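Xyloglucan-specific endo-beta-1,4-glucanase (Uncultured bacterium, PDB 4W88) hydrolyses the beta-1,4-linked glucan backbone of xyloglucan as an endo-acting, retaining-type family GH5 glycoside hydrolase with a TIM-barrel fold. Local coordinates at residues I46-N51 / V92-Y97; D190-I195 / N217-L222. The protein carries 1 engineered substitution. All coordinates share one frame; numbering follows the deposited sequence.

Contact 1 (I46-N51 / V92-Y97); sequences IVDTVN and VNDGMY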
loop_
_atom_site.group_PDB
_atom_site.type_symbol
_atom_site.label_atom_id
_atom_site.label_comp_id
_atom_site.label_asym_id
_atom_site.label_seq_id
_atom_site.Cartn_x
_atom_site.Cartn_y
_atom_site.Cartn_z
ATOM N N ILE A 46 14.377 7.721 -11.627
ATOM C CA ILE A 46 13.370 6.655 -11.598
ATOM C C ILE A 46 12.002 7.261 -11.198
ATOM O O ILE A 46 10.968 6.998 -11.804
ATOM C CB ILE A 46 13.833 5.518 -10.653
ATOM C CG1 ILE A 46 14.923 4.693 -11.377
ATOM C CG2 ILE A 46 12.667 4.635 -10.291
ATOM C CD1 ILE A 46 15.725 3.768 -10.517
ATOM N N VAL A 47 11.994 8.027 -10.115
ATOM C CA VAL A 47 10.769 8.622 -9.602
ATOM C C VAL A 47 10.192 9.593 -10.639
ATOM O O VAL A 47 8.965 9.605 -10.873
ATOM C CB VAL A 47 11.007 9.236 -8.199
ATOM C CG1 VAL A 47 9.821 10.043 -7.711
ATOM C CG2 VAL A 47 11.354 8.136 -7.188
ATOM N N ASP A 48 11.047 10.418 -11.251
ATOM C CA ASP A 48 10.611 11.320 -12.322
ATOM C C ASP A 48 9.866 10.603 -13.430
ATOM O O ASP A 48 8.844 11.044 -13.956
ATOM C CB ASP A 48 11.770 12.053 -12.998
ATOM C CG ASP A 48 12.542 13.000 -12.148
ATOM O OD1 ASP A 48 12.109 13.428 -11.044
ATOM O OD2 ASP A 48 13.693 13.310 -12.642
ATOM N N THR A 49 10.381 9.443 -13.804
ATOM C CA THR A 49 9.853 8.709 -14.945
ATOM C C THR A 49 8.447 8.213 -14.643
ATOM O O THR A 49 7.544 8.243 -15.505
ATOM C CB THR A 49 10.796 7.518 -15.283
ATOM O OG1 THR A 49 12.119 7.995 -15.517
ATOM C CG2 THR A 49 10.345 6.736 -16.468
ATOM N N VAL A 50 8.270 7.725 -13.413
ATOM C CA VAL A 50 6.932 7.340 -12.922
ATOM C C VAL A 50 5.930 8.521 -13.033
ATOM O O VAL A 50 4.861 8.399 -13.641
ATOM C CB VAL A 50 7.038 6.811 -11.454
ATOM C CG1 VAL A 50 5.671 6.578 -10.826
ATOM C CG2 VAL A 50 7.865 5.506 -11.436
ATOM N N ASN A 51 6.303 9.642 -12.427
ATOM C CA ASN A 51 5.508 10.840 -12.428
ATOM C C ASN A 51 5.167 11.296 -13.871
ATOM O O ASN A 51 4.016 11.636 -14.215
ATOM C CB ASN A 51 6.209 11.992 -11.700
ATOM C CG ASN A 51 5.295 13.184 -11.502
ATOM O OD1 ASN A 51 4.155 13.076 -10.965
ATOM N ND2 ASN A 51 5.796 14.343 -11.911
ATOM N N VAL A 92 8.635 14.322 -3.313
ATOM C CA VAL A 92 8.351 15.756 -2.897
ATOM C C VAL A 92 8.887 16.742 -3.938
ATOM O O VAL A 92 8.212 17.694 -4.281
ATOM C CB VAL A 92 8.889 16.095 -1.488
ATOM C CG1 VAL A 92 8.644 17.558 -1.130
ATOM C CG2 VAL A 92 8.259 15.177 -0.408
ATOM N N ASN A 93 10.066 16.460 -4.465
ATOM C CA ASN A 93 10.698 17.323 -5.476
ATOM C C ASN A 93 9.880 17.476 -6.732
ATOM O O ASN A 93 10.052 18.427 -7.463
ATOM C CB ASN A 93 12.104 16.830 -5.856
ATOM C CG ASN A 93 13.121 17.045 -4.748
ATOM O OD1 ASN A 93 12.964 17.883 -3.866
ATOM N ND2 ASN A 93 14.187 16.256 -4.797
ATOM N N ASP A 94 9.043 16.490 -6.974
ATOM C CA ASP A 94 8.201 16.436 -8.151
ATOM C C ASP A 94 6.728 16.764 -7.870
ATOM O O ASP A 94 5.854 16.634 -8.745
ATOM C CB ASP A 94 8.300 15.068 -8.846
ATOM C CG ASP A 94 9.687 14.746 -9.416
ATOM O OD1 ASP A 94 10.613 15.537 -9.248
ATOM O OD2 ASP A 94 9.811 13.624 -10.060
ATOM N N GLY A 95 6.433 17.134 -6.660
ATOM C CA GLY A 95 5.066 17.539 -6.283
ATOM C C GLY A 95 4.049 16.424 -6.228
ATOM O O GLY A 95 2.817 16.627 -6.408
HETATM N N MSE A 96 4.555 15.236 -5.963
HETATM C CA MSE A 96 3.738 14.001 -5.983
HETATM C C MSE A 96 2.992 13.793 -4.672
HETATM O O MSE A 96 3.390 14.313 -3.619
HETATM C CB MSE A 96 4.628 12.790 -6.250
HETATM C CG MSE A 96 5.248 12.845 -7.626
HETATM SE SE MSE A 96 6.488 11.358 -7.911
HETATM C CE MSE A 96 5.230 9.984 -8.397
ATOM N N TYR A 97 1.856 13.068 -4.778
ATOM C CA TYR A 97 1.175 12.486 -3.630
ATOM C C TYR A 97 1.959 11.244 -3.237
ATOM O O TYR A 97 2.402 10.481 -4.108
ATOM C CB TYR A 97 -0.306 12.221 -3.958
ATOM C CG TYR A 97 -1.029 13.539 -4.186
ATOM C CD1 TYR A 97 -0.991 14.217 -5.442
ATOM C CD2 TYR A 97 -1.606 14.172 -3.128
ATOM C CE1 TYR A 97 -1.534 15.476 -5.559
ATOM C CE2 TYR A 97 -2.200 15.401 -3.245
ATOM C CZ TYR A 97 -2.154 16.054 -4.434
ATOM O OH TYR A 97 -2.703 17.327 -4.451
HETATM O O HOH W 1 8.404 14.431 -13.057
HETATM O O HOH W 2 3.216 15.331 -9.718
HETATM O O HOH W 3 5.271 17.279 -11.339
#
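Asp48, on the outer surface of helix 44-53, and Asp94, in the turn that ends the neighbouring helix, bring their acid groups together: the side chains cross at about a right angle, yet the carboxylate planes are turned only 30° from each other. Asp48 OD1 lies 2.5 Å from Asp94 OD2. Gln44 NE2 hydrogen-bonds to Asp48 OD1 from one turn earlier in the same helix. Further along that helix, Asn51 and the selenomethionine Met96 lie alongside, pointing opposite ways. With its CG anti to the backbone N (chi1 -171°), the Asn51 amide is carried across to the loop, where OD1 rests 3.5 Å from Met96 CG. Water joins this amide to the loop backbone. One water donates to both Asn51 OD1 and the carbonyl O of Asp94, and a second accepts from Asn51 ND2 at 3.0 Å and donates to Asp94 O at 2.7 Å. Beneath this polar layer the selenomethionine chain runs extended to its selenium, which puts Met96 SE 3.6 Å from Val47 CG1. A bend at chi3 (82°) then turns Met96 CE toward Val50 CG1, 4.2 Å away, and close to Asn51 CB. Gly95, at positive phi, closes the helix in a Schellman motif, and the chain then turns inward to strand 97-101; Ile58 and Ala91 also touch Met96. The contact thus joins two successive outer helices of the barrel through an apolar base and a water-bridged polar edge. So short an approach of two acids suggests that one of them is protonated, which would probably mean a raised pKa for that group, while the bridging waters satisfy both ends of the Asn51 amide.

Contact 2 (D190-I195 / N217-L222); sequences DRVLII and NIAVAL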
loop_
_atom_site.group_PDB
_atom_site.type_symbol
_atom_site.label_atom_id
_atom_site.label_comp_id
_atom_site.label_asym_id
_atom_site.label_seq_id
_atom_site.Cartn_x
_atom_site.Cartn_y
_atom_site.Cartn_z
ATOM N N ASP A 190 -3.137 16.818 11.185
ATOM C CA ASP A 190 -4.194 16.611 10.215
ATOM C C ASP A 190 -3.755 15.906 8.919
ATOM O O ASP A 190 -4.513 15.810 7.951
ATOM C CB ASP A 190 -4.920 17.929 9.932
ATOM C CG ASP A 190 -4.065 19.029 9.400
ATOM O OD1 ASP A 190 -2.848 18.814 9.212
ATOM O OD2 ASP A 190 -4.635 20.180 9.199
ATOM N N ARG A 191 -2.538 15.336 8.917
ATOM C CA ARG A 191 -2.100 14.483 7.836
ATOM C C ARG A 191 -3.081 13.352 7.605
ATOM O O ARG A 191 -3.628 12.795 8.589
ATOM C CB ARG A 191 -0.712 13.880 8.207
ATOM C CG ARG A 191 -0.058 13.126 7.083
ATOM C CD ARG A 191 1.365 12.704 7.353
ATOM N NE ARG A 191 2.233 13.725 7.864
ATOM C CZ ARG A 191 2.656 14.792 7.197
ATOM N NH1 ARG A 191 2.355 14.961 5.919
ATOM N NH2 ARG A 191 3.371 15.699 7.822
ATOM N N VAL A 192 -3.278 12.958 6.343
ATOM C CA VAL A 192 -4.090 11.787 6.104
ATOM C C VAL A 192 -3.351 10.542 6.655
ATOM O O VAL A 192 -2.243 10.211 6.193
ATOM C CB VAL A 192 -4.446 11.600 4.618
ATOM C CG1 VAL A 192 -5.322 10.331 4.358
ATOM C CG2 VAL A 192 -5.124 12.846 4.075
ATOM N N LEU A 193 -4.066 9.785 7.514
ATOM C CA LEU A 193 -3.568 8.555 8.037
ATOM C C LEU A 193 -4.408 7.400 7.536
ATOM O O LEU A 193 -5.619 7.453 7.650
ATOM C CB LEU A 193 -3.531 8.552 9.554
ATOM C CG LEU A 193 -2.796 9.709 10.197
ATOM C CD1 LEU A 193 -2.747 9.634 11.709
ATOM C CD2 LEU A 193 -1.363 9.881 9.688
ATOM N N ILE A 194 -3.758 6.353 7.040
ATOM C CA ILE A 194 -4.431 5.343 6.258
ATOM C C ILE A 194 -4.342 4.040 7.070
ATOM O O ILE A 194 -3.271 3.425 7.207
ATOM C CB ILE A 194 -3.806 5.162 4.851
ATOM C CG1 ILE A 194 -3.777 6.478 4.071
ATOM C CG2 ILE A 194 -4.592 4.095 4.050
ATOM C CD1 ILE A 194 -3.005 6.442 2.741
ATOM N N ILE A 195 -5.478 3.671 7.629
ATOM C CA ILE A 195 -5.599 2.498 8.446
ATOM C C ILE A 195 -5.949 1.321 7.519
ATOM O O ILE A 195 -6.153 1.495 6.303
ATOM C CB ILE A 195 -6.653 2.693 9.565
ATOM C CG1 ILE A 195 -8.068 2.860 9.022
ATOM C CG2 ILE A 195 -6.221 3.790 10.533
ATOM C CD1 ILE A 195 -9.175 2.709 10.065
ATOM N N ASN A 217 -9.509 12.812 9.622
ATOM C CA ASN A 217 -8.414 12.783 8.647
ATOM C C ASN A 217 -7.786 11.412 8.458
ATOM O O ASN A 217 -6.549 11.272 8.404
ATOM C CB ASN A 217 -7.369 13.857 8.949
ATOM C CG ASN A 217 -7.949 15.245 8.749
ATOM O OD1 ASN A 217 -8.438 15.573 7.706
ATOM N ND2 ASN A 217 -7.893 16.055 9.761
ATOM N N ILE A 218 -8.672 10.445 8.239
ATOM C CA ILE A 218 -8.257 9.100 7.965
ATOM C C ILE A 218 -8.826 8.583 6.667
ATOM O O ILE A 218 -9.799 9.122 6.092
ATOM C CB ILE A 218 -8.577 8.151 9.134
ATOM C CG1 ILE A 218 -10.081 7.963 9.329
ATOM C CG2 ILE A 218 -7.911 8.631 10.380
ATOM C CD1 ILE A 218 -10.718 6.921 8.414
ATOM N N ALA A 219 -8.207 7.509 6.185
ATOM C CA ALA A 219 -8.761 6.715 5.073
ATOM C C ALA A 219 -8.512 5.244 5.402
ATOM O O ALA A 219 -7.662 4.927 6.228
ATOM C CB ALA A 219 -8.100 7.087 3.712
ATOM N N VAL A 220 -9.245 4.392 4.707
ATOM C CA VAL A 220 -9.144 2.953 4.833
ATOM C C VAL A 220 -8.512 2.341 3.539
ATOM O O VAL A 220 -8.998 2.603 2.433
ATOM C CB VAL A 220 -10.482 2.286 5.109
ATOM C CG1 VAL A 220 -10.296 0.762 5.196
ATOM C CG2 VAL A 220 -11.087 2.862 6.398
ATOM N N ALA A 221 -7.414 1.605 3.728
ATOM C CA ALA A 221 -6.681 0.946 2.690
ATOM C C ALA A 221 -7.127 -0.535 2.623
ATOM O O ALA A 221 -7.316 -1.235 3.662
ATOM C CB ALA A 221 -5.189 1.019 2.952
ATOM N N LEU A 222 -7.292 -0.950 1.374
ATOM C CA LEU A 222 -7.548 -2.339 0.977
ATOM C C LEU A 222 -6.620 -2.746 -0.126
ATOM O O LEU A 222 -6.179 -1.919 -0.880
ATOM C CB LEU A 222 -9.042 -2.509 0.557
ATOM C CG LEU A 222 -10.008 -2.077 1.633
ATOM C CD1 LEU A 222 -11.366 -1.987 1.025
ATOM C CD2 LEU A 222 -10.014 -3.024 2.871
#
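Strands 193-195 and 218-222 run parallel in register, Leu193 beside Ile218 and Ile195 beside Val220, their short axes 42° apart and joined by four backbone hydrogen bonds whose donors alternate between the two strands. The first, Leu193 N to Asn217 O, measures 3.0 Å, and the last, Ala221 N to Ile195 O, 2.9 Å. On one face Ile194 meets two alanines: its CG2, anti to the backbone N, presses on Ala221 CB at 3.3 Å, tighter than usual carbon contact, while CG1 faces Ala219 CB at 4.4 Å. Val192 CG1 reaches the same Ala219 methyl from two residues earlier. On the other face, Ile195 holds CG1 between its backbone N and carbonyl carbon (chi1 65°), which swings that branch over Ala219 O at 3.5 Å and against Val220 CG2 at 4.0 Å. At the entry to the pair, Asn217 lays its amide alongside the backbone of Asp190, with ND2 3.5 Å from Asp190 CB. Its OD1 takes a weak hydrogen bond from Arg4, which also binds Asp190 O. An alanine in place of Asn217 would probably leave Arg4 without its weak second acceptor and open a gap beside Asp190. Ala219 and Ala221 point into the barrel, where Ala219 touches Val268 and Ala221 meets Glu145 and Thr270; Val192 also touches Met143. Outward, Leu193 and Ile195 pack on helix 164-182 through Val181 and Ile178. Strand 142-145 bonds to the far edge of 193-196, and strand 267-272 to that of 218-223, placing this pair as the fifth and sixth staves of the closed barrel.

Overall arrangement
Both contacts belong to the same eight-stranded parallel barrel of the GH5 catalytic fold, but at different layers of it. The centre of contact 1 is about 17 Å from that of the chain, on the outer shell where helix 44-53 meets the end of helix 78-92 ahead of the third strand, 97-101. Contact 2, its centre at about 12 Å, joins the fifth and sixth strands. The two centres are 21 Å apart and the nearest atoms about 8 Å, without touching. Along the chain, contact 1 closes before contact 2 opens. One fastens an outer helix to the approach to a strand; the other closes part of the barrel wall, whose C-terminal strand ends carry the active site in TIM-barrel enzymes.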